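Local structure of possible thiamine biosynthesis enzyme (Candida albicans, 2X7Q) at residues L61-E66 and E86-L91; V67-G72 and K220-A225; I22-S27 and S201-A206. The protein is of unknown function but adopts the periplasmic binding protein fold of the SsuA/TauA solute-binding family, so it probably binds a small ligand, perhaps connected with thiamine biosynthesis. The protein carries 1 engineered substitution. One frame throughout, in Å; residues are numbered along the deposited sequence.

Contact 1. Residues L61-E66 and E86-L91. With CA (calcium ion), chain C.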
loop_
_atom_site.group_PDB
_atom_site.type_symbol
_atom_site.label_atom_id
_atom_site.label_comp_id
_atom_site.label_asym_id
_atom_site.label_seq_id
_atom_site.Cartn_x
_atom_site.Cartn_y
_atom_site.Cartn_z
ATOM N N LEU A 61 7.013 -12.068 3.824
ATOM C CA LEU A 61 8.425 -12.041 3.465
ATOM C C LEU A 61 9.267 -11.462 4.601
ATOM O O LEU A 61 10.392 -11.901 4.834
ATOM C CB LEU A 61 8.635 -11.234 2.181
ATOM C CG LEU A 61 7.963 -11.783 0.920
ATOM C CD1 LEU A 61 8.133 -10.824 -0.247
ATOM C CD2 LEU A 61 8.509 -13.160 0.572
ATOM N N LEU A 62 8.718 -10.478 5.305
ATOM C CA LEU A 62 9.400 -9.890 6.452
ATOM C C LEU A 62 9.458 -10.887 7.603
ATOM O O LEU A 62 10.453 -10.963 8.322
ATOM C CB LEU A 62 8.696 -8.609 6.904
ATOM C CG LEU A 62 8.726 -7.430 5.930
ATOM C CD1 LEU A 62 7.960 -6.248 6.501
ATOM C CD2 LEU A 62 10.160 -7.040 5.614
ATOM N N ASN A 63 8.386 -11.655 7.764
ATOM C CA ASN A 63 8.304 -12.653 8.824
ATOM C C ASN A 63 9.276 -13.808 8.619
ATOM O O ASN A 63 9.809 -14.355 9.581
ATOM C CB ASN A 63 6.875 -13.186 8.947
ATOM C CG ASN A 63 5.902 -12.143 9.461
ATOM O OD1 ASN A 63 6.304 -11.079 9.931
ATOM N ND2 ASN A 63 4.611 -12.446 9.378
ATOM N N SER A 64 9.501 -14.176 7.363
ATOM C CA SER A 64 10.393 -15.284 7.036
ATOM C C SER A 64 11.820 -14.801 6.785
ATOM O O SER A 64 12.709 -15.599 6.483
ATOM C CB SER A 64 9.874 -16.048 5.816
ATOM O OG SER A 64 9.764 -15.193 4.692
ATOM N N ASN A 65 12.026 -13.492 6.911
ATOM C CA ASN A 65 13.335 -12.881 6.696
ATOM C C ASN A 65 13.845 -13.027 5.265
ATOM O O ASN A 65 15.046 -12.916 5.013
ATOM C CB ASN A 65 14.368 -13.438 7.678
ATOM C CG ASN A 65 14.017 -13.147 9.119
ATOM O OD1 ASN A 65 14.217 -13.985 9.995
ATOM N ND2 ASN A 65 13.495 -11.954 9.376
ATOM N N GLU A 66 12.936 -13.279 4.329
ATOM C CA GLU A 66 13.309 -13.369 2.922
ATOM C C GLU A 66 13.712 -11.999 2.396
ATOM O O GLU A 66 14.508 -11.892 1.464
ATOM C CB GLU A 66 12.163 -13.945 2.092
ATOM C CG GLU A 66 11.815 -15.386 2.445
ATOM C CD GLU A 66 10.720 -15.952 1.559
ATOM O OE1 GLU A 66 10.807 -15.787 0.322
ATOM O OE2 GLU A 66 9.774 -16.565 2.099
ATOM N N GLU A 86 4.848 -8.031 16.898
ATOM C CA GLU A 86 5.835 -7.130 17.483
ATOM C C GLU A 86 7.161 -7.163 16.733
ATOM O O GLU A 86 8.120 -6.506 17.133
ATOM C CB GLU A 86 6.056 -7.457 18.963
ATOM C CG GLU A 86 6.941 -8.670 19.227
ATOM C CD GLU A 86 6.195 -9.989 19.143
ATOM O OE1 GLU A 86 5.117 -10.031 18.519
ATOM O OE2 GLU A 86 6.698 -10.992 19.692
ATOM N N ASN A 87 7.209 -7.923 15.645
ATOM C CA ASN A 87 8.421 -8.021 14.840
ATOM C C ASN A 87 8.323 -7.233 13.539
ATOM O O ASN A 87 9.161 -7.374 12.650
ATOM C CB ASN A 87 8.776 -9.485 14.571
ATOM C CG ASN A 87 9.262 -10.201 15.817
ATOM O OD1 ASN A 87 9.920 -9.606 16.672
ATOM N ND2 ASN A 87 8.938 -11.483 15.929
ATOM N N ILE A 88 7.293 -6.398 13.440
ATOM C CA ILE A 88 7.128 -5.510 12.296
ATOM C C ILE A 88 7.285 -4.059 12.736
ATOM O O ILE A 88 6.661 -3.625 13.705
ATOM C CB ILE A 88 5.750 -5.691 11.630
ATOM C CG1 ILE A 88 5.649 -7.074 10.984
ATOM C CG2 ILE A 88 5.518 -4.611 10.587
ATOM C CD1 ILE A 88 6.618 -7.283 9.840
ATOM N N HIS A 89 8.124 -3.314 12.022
ATOM C CA HIS A 89 8.384 -1.920 12.362
ATOM C C HIS A 89 8.101 -0.977 11.197
ATOM O O HIS A 89 8.621 -1.159 10.095
ATOM C CB HIS A 89 9.832 -1.745 12.829
ATOM C CG HIS A 89 10.101 -2.309 14.189
ATOM N ND1 HIS A 89 10.358 -3.648 14.404
ATOM C CD2 HIS A 89 10.163 -1.717 15.404
ATOM C CE1 HIS A 89 10.562 -3.853 15.691
ATOM N NE2 HIS A 89 10.449 -2.698 16.322
ATOM N N VAL A 90 7.273 0.032 11.451
ATOM C CA VAL A 90 7.014 1.076 10.468
ATOM C C VAL A 90 8.024 2.204 10.647
ATOM O O VAL A 90 7.975 2.942 11.633
ATOM C CB VAL A 90 5.588 1.643 10.599
ATOM C CG1 VAL A 90 5.374 2.776 9.606
ATOM C CG2 VAL A 90 4.557 0.542 10.390
ATOM N N LEU A 91 8.933 2.335 9.687
ATOM C CA LEU A 91 10.041 3.278 9.799
ATOM C C LEU A 91 9.665 4.701 9.395
ATOM O O LEU A 91 9.943 5.654 10.125
ATOM C CB LEU A 91 11.231 2.798 8.965
ATOM C CG LEU A 91 11.810 1.438 9.356
ATOM C CD1 LEU A 91 12.919 1.035 8.400
ATOM C CD2 LEU A 91 12.314 1.467 10.788
HETATM CA CA CA C . 13.728 -14.188 12.843
HETATM O O HOH W 1 8.468 -9.635 11.106
#
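Asn-63 OD1, at the end of helix 55-63 and against the side chain of Ile-88, takes a hydrogen from a water whose oxygen is 2.9 Å from Asn-63 OD1. The same water gives its other hydrogen to the main-chain carbonyl Asn-87 O, 2.8 Å away, so one solvent molecule bridges the last helical turn and the residue just before strand 88-95. Asn-85 ND2 adds a weak bond to Asn-63 OD1. The touch on the isoleucine is Asn-63 OD1 to Ile-88 CD1, 3.8 Å, the two side chains crossing at about a right angle. The apolar half of the contact is a meeting of methyls: Leu-62 CD1 lies 3.7 Å from Ile-88 CD1, and Leu-62 CB is 3.8 Å from that same carbon. Ile-88 reaches both helix residues because CG1 lies beside its backbone N (chi1 -67°) and the chain then bends again at CG1 (chi2 -65°), swinging CD1 toward the helix. No direct hydrogen bond joins the two segments. Asn-63 and its water lie on the exposed side, with Leu-62 and Ile-88 buried beside them. Beyond the helix the chain turns in a Schellman motif, with Asn-65 at positive phi (64°); apart from the Leu-62/Ile-88 packing, Asn-65 OD1 makes a long bond of 2.9 Å to a calcium ion. Helix 74-82 closes the apolar side through Phe-77 on Leu-62 and through Asp-80 and Ile-81 on Ile-88, while strand 203-208 runs antiparallel beside strand 88-95, which forms one border of the sheet.

Contact 2. Residues V67-G72 and K220-A225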
loop_
_atom_site.group_PDB
_atom_site.type_symbol
_atom_site.label_atom_id
_atom_site.label_comp_id
_atom_site.label_asym_id
_atom_site.label_seq_id
_atom_site.Cartn_x
_atom_site.Cartn_y
_atom_site.Cartn_z
ATOM N N VAL A 67 13.160 -10.953 3.006
ATOM C CA VAL A 67 13.499 -9.584 2.644
ATOM C C VAL A 67 13.726 -8.742 3.895
ATOM O O VAL A 67 13.211 -9.058 4.967
ATOM C CB VAL A 67 12.405 -8.932 1.782
ATOM C CG1 VAL A 67 12.193 -9.723 0.503
ATOM C CG2 VAL A 67 11.108 -8.822 2.571
ATOM N N ASP A 68 14.496 -7.669 3.744
ATOM C CA ASP A 68 14.829 -6.797 4.862
ATOM C C ASP A 68 13.851 -5.631 4.975
ATOM O O ASP A 68 13.515 -5.195 6.076
ATOM C CB ASP A 68 16.255 -6.267 4.710
ATOM C CG ASP A 68 17.284 -7.376 4.633
ATOM O OD1 ASP A 68 17.432 -8.119 5.623
ATOM O OD2 ASP A 68 17.951 -7.503 3.585
ATOM N N ILE A 69 13.394 -5.135 3.830
ATOM C CA ILE A 69 12.493 -3.987 3.794
ATOM C C ILE A 69 11.297 -4.244 2.876
ATOM O O ILE A 69 11.418 -4.942 1.866
ATOM C CB ILE A 69 13.230 -2.710 3.329
ATOM C CG1 ILE A 69 14.407 -2.404 4.259
ATOM C CG2 ILE A 69 12.279 -1.528 3.267
ATOM C CD1 ILE A 69 15.143 -1.127 3.917
ATOM N N ALA A 70 10.147 -3.679 3.235
ATOM C CA ALA A 70 8.940 -3.803 2.422
ATOM C C ALA A 70 8.240 -2.457 2.267
ATOM O O ALA A 70 8.052 -1.737 3.246
ATOM C CB ALA A 70 7.997 -4.833 3.017
ATOM N N ILE A 71 7.868 -2.121 1.035
ATOM C CA ILE A 71 7.127 -0.893 0.759
ATOM C C ILE A 71 5.679 -1.240 0.422
ATOM O O ILE A 71 5.377 -1.635 -0.707
ATOM C CB ILE A 71 7.733 -0.120 -0.429
ATOM C CG1 ILE A 71 9.259 -0.054 -0.316
ATOM C CG2 ILE A 71 7.133 1.277 -0.527
ATOM C CD1 ILE A 71 9.770 1.163 0.428
ATOM N N GLY A 72 4.781 -1.092 1.394
ATOM C CA GLY A 72 3.394 -1.481 1.200
ATOM C C GLY A 72 2.381 -0.514 1.782
ATOM O O GLY A 72 2.737 0.562 2.264
ATOM N N LYS A 220 19.079 3.231 6.733
ATOM C CA LYS A 220 19.078 4.693 6.716
ATOM C C LYS A 220 19.498 5.222 5.347
ATOM O O LYS A 220 18.828 6.077 4.763
ATOM C CB LYS A 220 20.004 5.258 7.799
ATOM C CG LYS A 220 20.123 6.784 7.789
ATOM C CD LYS A 220 21.154 7.267 8.801
ATOM C CE LYS A 220 21.331 8.785 8.732
ATOM N NZ LYS A 220 21.741 9.230 7.361
ATOM N N ASN A 221 20.620 4.714 4.844
ATOM C CA ASN A 221 21.118 5.105 3.529
ATOM C C ASN A 221 20.115 4.793 2.419
ATOM O O ASN A 221 19.988 5.544 1.452
ATOM C CB ASN A 221 22.460 4.425 3.236
ATOM C CG ASN A 221 23.611 5.064 3.983
ATOM O OD1 ASN A 221 24.106 6.122 3.597
ATOM N ND2 ASN A 221 24.036 4.428 5.067
ATOM N N PHE A 222 19.412 3.673 2.558
ATOM C CA PHE A 222 18.379 3.301 1.598
ATOM C C PHE A 222 17.277 4.352 1.572
ATOM O O PHE A 222 16.839 4.777 0.505
ATOM C CB PHE A 222 17.790 1.930 1.938
ATOM C CG PHE A 222 16.568 1.580 1.135
ATOM C CD1 PHE A 222 16.685 1.125 -0.169
ATOM C CD2 PHE A 222 15.304 1.700 1.687
ATOM C CE1 PHE A 222 15.559 0.802 -0.909
ATOM C CE2 PHE A 222 14.177 1.379 0.953
ATOM C CZ PHE A 222 14.305 0.931 -0.346
ATOM N N ILE A 223 16.831 4.767 2.754
ATOM C CA ILE A 223 15.798 5.790 2.866
ATOM C C ILE A 223 16.267 7.104 2.249
ATOM O O ILE A 223 15.508 7.776 1.551
ATOM C CB ILE A 223 15.392 6.025 4.333
ATOM C CG1 ILE A 223 14.796 4.748 4.931
ATOM C CG2 ILE A 223 14.403 7.171 4.435
ATOM C CD1 ILE A 223 14.340 4.899 6.367
ATOM N N ASP A 224 17.521 7.462 2.507
ATOM C CA ASP A 224 18.101 8.671 1.931
ATOM C C ASP A 224 18.142 8.576 0.407
ATOM O O ASP A 224 17.906 9.559 -0.290
ATOM C CB ASP A 224 19.506 8.916 2.485
ATOM C CG ASP A 224 19.493 9.314 3.946
ATOM O OD1 ASP A 224 18.412 9.662 4.459
ATOM O OD2 ASP A 224 20.566 9.293 4.582
ATOM N N ALA A 225 18.436 7.385 -0.105
ATOM C CA ALA A 225 18.471 7.159 -1.546
ATOM C C ALA A 225 17.070 7.299 -2.132
ATOM O O ALA A 225 16.894 7.847 -3.218
ATOM C CB ALA A 225 19.044 5.786 -1.854
#
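Phe-222 of helix 216-235 sends its ring toward Ile-69 and Ile-71, two residues of strand 69-73 that are directed to the same face of the sheet. The close part is the Ile-69 side: its CD1 methyl sits 3.6 Å from Phe-222 CD2 and 4.0 Å from Phe-222 CE2, approaching the ring obliquely. The branch methyl of Ile-69 adds to this, CG2 coming within 4.2 Å of Phe-222 CE2. The two side chains run past each other in opposite directions. The Ile-71 side is slacker: its CD1 lies near the ring plane, at the edge, 4.4 Å from Phe-222 CE2. The ring points at the strand because CG stands opposite the backbone N (chi1 170°). The contact is wholly apolar, and no hydrogen bond crosses it. On the flank of the helix turned away from the strand the chemistry changes: Lys-220, its chain extended as far as CE, folds its amine onto Asp-224 one turn later, NZ to OD2 3.0 Å, a salt bridge that uses the syn lone pair of OD2. These two charged residues are partly exposed, whereas Phe-222, Ile-69 and Ile-71 are buried. Val-19 of the neighbouring strand 17-21 also touches Phe-222, and Val-205 of strand 203-208 meets both isoleucines. Helix 216-235 therefore lies on one face of the sheet that holds strands 17-21, 69-73 and 203-208, while Ala-70, between the isoleucines, packs on helix 55-63 on the other.

Contact 3. Residues I22-S27 and S201-A206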
loop_
_atom_site.group_PDB
_atom_site.type_symbol
_atom_site.label_atom_id
_atom_site.label_comp_id
_atom_site.label_asym_id
_atom_site.label_seq_id
_atom_site.Cartn_x
_atom_site.Cartn_y
_atom_site.Cartn_z
ATOM N N ILE A 22 5.915 -3.425 -4.598
ATOM C CA ILE A 22 4.789 -3.772 -5.453
ATOM C C ILE A 22 4.880 -3.010 -6.770
ATOM O O ILE A 22 4.919 -1.782 -6.777
ATOM C CB ILE A 22 3.446 -3.464 -4.771
ATOM C CG1 ILE A 22 3.379 -4.146 -3.404
ATOM C CG2 ILE A 22 2.286 -3.902 -5.656
ATOM C CD1 ILE A 22 2.139 -3.810 -2.612
ATOM N N PRO A 23 4.921 -3.742 -7.893
ATOM C CA PRO A 23 5.094 -3.147 -9.223
ATOM C C PRO A 23 3.885 -2.324 -9.661
ATOM O O PRO A 23 3.071 -2.791 -10.460
ATOM C CB PRO A 23 5.259 -4.368 -10.135
ATOM C CG PRO A 23 4.554 -5.467 -9.423
ATOM C CD PRO A 23 4.781 -5.207 -7.956
ATOM N N GLU A 24 3.778 -1.108 -9.140
ATOM C CA GLU A 24 2.719 -0.188 -9.540
ATOM C C GLU A 24 3.298 1.193 -9.826
ATOM O O GLU A 24 4.510 1.394 -9.755
ATOM C CB GLU A 24 1.641 -0.094 -8.455
ATOM C CG GLU A 24 0.795 -1.345 -8.308
ATOM C CD GLU A 24 -0.300 -1.192 -7.277
ATOM O OE1 GLU A 24 -0.105 -0.436 -6.309
ATOM O OE2 GLU A 24 -1.356 -1.841 -7.422
ATOM N N HIS A 25 2.430 2.147 -10.144
ATOM C CA HIS A 25 2.866 3.512 -10.411
ATOM C C HIS A 25 3.581 4.121 -9.207
ATOM O O HIS A 25 4.464 4.961 -9.364
ATOM C CB HIS A 25 1.680 4.389 -10.822
ATOM C CG HIS A 25 0.427 4.107 -10.053
ATOM N ND1 HIS A 25 -0.813 4.006 -10.662
ATOM C CD2 HIS A 25 0.212 3.897 -8.738
ATOM C CE1 HIS A 25 -1.726 3.752 -9.748
ATOM N NE2 HIS A 25 -1.134 3.679 -8.567
ATOM N N PHE A 26 3.201 3.693 -8.007
ATOM C CA PHE A 26 3.789 4.236 -6.785
ATOM C C PHE A 26 5.269 3.889 -6.640
ATOM O O PHE A 26 6.008 4.585 -5.946
ATOM C CB PHE A 26 3.024 3.751 -5.550
ATOM C CG PHE A 26 1.646 4.327 -5.426
ATOM C CD1 PHE A 26 0.528 3.540 -5.644
ATOM C CD2 PHE A 26 1.469 5.660 -5.096
ATOM C CE1 PHE A 26 -0.742 4.071 -5.531
ATOM C CE2 PHE A 26 0.201 6.199 -4.983
ATOM C CZ PHE A 26 -0.906 5.403 -5.202
ATOM N N SER A 27 5.696 2.813 -7.292
ATOM C CA SER A 27 7.072 2.344 -7.168
ATOM C C SER A 27 8.019 3.123 -8.077
ATOM O O SER A 27 9.217 2.846 -8.118
ATOM C CB SER A 27 7.158 0.852 -7.491
ATOM O OG SER A 27 6.909 0.613 -8.861
ATOM N N SER A 201 -2.325 8.459 5.178
ATOM C CA SER A 201 -1.296 8.353 4.149
ATOM C C SER A 201 -1.230 6.902 3.686
ATOM O O SER A 201 -1.327 5.986 4.498
ATOM C CB SER A 201 0.060 8.811 4.687
ATOM O OG SER A 201 0.032 10.187 5.028
ATOM N N SER A 202 -1.061 6.696 2.384
ATOM C CA SER A 202 -1.265 5.376 1.789
ATOM C C SER A 202 -0.093 4.397 1.893
ATOM O O SER A 202 -0.307 3.190 2.017
ATOM C CB SER A 202 -1.709 5.514 0.331
ATOM O OG SER A 202 -0.802 6.304 -0.410
ATOM N N TRP A 203 1.135 4.902 1.841
ATOM C CA TRP A 203 2.302 4.022 1.793
ATOM C C TRP A 203 3.338 4.315 2.876
ATOM O O TRP A 203 3.576 5.471 3.229
ATOM C CB TRP A 203 2.948 4.087 0.408
ATOM C CG TRP A 203 2.070 3.545 -0.679
ATOM C CD1 TRP A 203 1.010 4.171 -1.264
ATOM C CD2 TRP A 203 2.178 2.261 -1.316
ATOM N NE1 TRP A 203 0.451 3.359 -2.223
ATOM C CE2 TRP A 203 1.147 2.186 -2.272
ATOM C CE3 TRP A 203 3.045 1.178 -1.161
ATOM C CZ2 TRP A 203 0.964 1.057 -3.077
ATOM C CZ3 TRP A 203 2.859 0.062 -1.962
ATOM C CH2 TRP A 203 1.828 0.011 -2.906
ATOM N N VAL A 204 3.953 3.255 3.391
ATOM C CA VAL A 204 4.980 3.379 4.419
ATOM C C VAL A 204 6.131 2.417 4.147
ATOM O O VAL A 204 5.989 1.463 3.379
ATOM C CB VAL A 204 4.419 3.084 5.823
ATOM C CG1 VAL A 204 3.358 4.101 6.203
ATOM C CG2 VAL A 204 3.863 1.668 5.884
ATOM N N VAL A 205 7.272 2.675 4.779
ATOM C CA VAL A 205 8.423 1.788 4.671
ATOM C C VAL A 205 8.537 0.951 5.942
ATOM O O VAL A 205 8.672 1.495 7.038
ATOM C CB VAL A 205 9.728 2.576 4.461
ATOM C CG1 VAL A 205 10.920 1.631 4.411
ATOM C CG2 VAL A 205 9.644 3.407 3.190
ATOM N N ALA A 206 8.473 -0.369 5.798
ATOM C CA ALA A 206 8.509 -1.254 6.958
ATOM C C ALA A 206 9.703 -2.202 6.934
ATOM O O ALA A 206 10.281 -2.469 5.877
ATOM C CB ALA A 206 7.208 -2.035 7.074
#
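Trp-203 and Phe-26 meet in the periplasmic binding protein fold near the centre of the chain, where the loop after strand 17-21 comes up to Trp-203 of strand 203-208. The aromatic interaction dominates. Trp-203 NE1 stands over the centre of the Phe-26 ring, 3.4 Å above its plane, while the planes of the phenyl and the five-membered ring are inclined by 39° with centroids 4.3 Å apart, an oblique pair. His-25 CD2 lies over the opposite face of Phe-26, offset toward the rim of the phenyl, which is thus held between imidazole and indole. Trp-258 joins the cluster, stacked on His-25 and edge-to-face with Phe-26. A glycerol lies near Phe-26, probably from the crystallisation liquor; its presence is consistent with a pocket here. Apolar contact continues along the six-membered ring of Trp-203, where Ile-22 CD1 approaches CH2 obliquely at 3.8 Å. The polar neighbour is Glu-24: its extended chain brings OE1 to the indole edge, 3.7 Å from Trp-203 CZ2, with the carboxylate plane turned 65° from the ring. The indole reaches across to the loop with CG beside its backbone N (chi1 -65°). No hydrogen bond joins the two segments; those present shape the loop itself. The loop makes an inverse gamma turn at Pro-23, followed by the short 3-10 segment 25-27. Glu-24 O is gripped twice by Ser-27, from its backbone N at 3.1 Å and from its hydroxyl OG at 2.7 Å, the hydroxyl lying in the carbonyl plane.

All three contacts reach one sheet, in which strand 203-208 lies between strands 69-73 and 88-95: Leu-91 N probably bonds to Val-205 O, and Ala-70 N to Ala-206 O. Contacts 2 and 3 lie on one face, Ile-71 touching both Phe-222 and Trp-203; contact 1 lies on the other, where Leu-62 packs on Ala-70. The chemistry follows the position. Contact 1 pairs a buried aliphatic meeting with a water-bridged, exposed side; contact 2 is purely apolar between sheet and covering helix, its charges kept to the helix's outer flank; contact 3, nearest the chain's centre, is chiefly aromatic, with a carboxylate beside it.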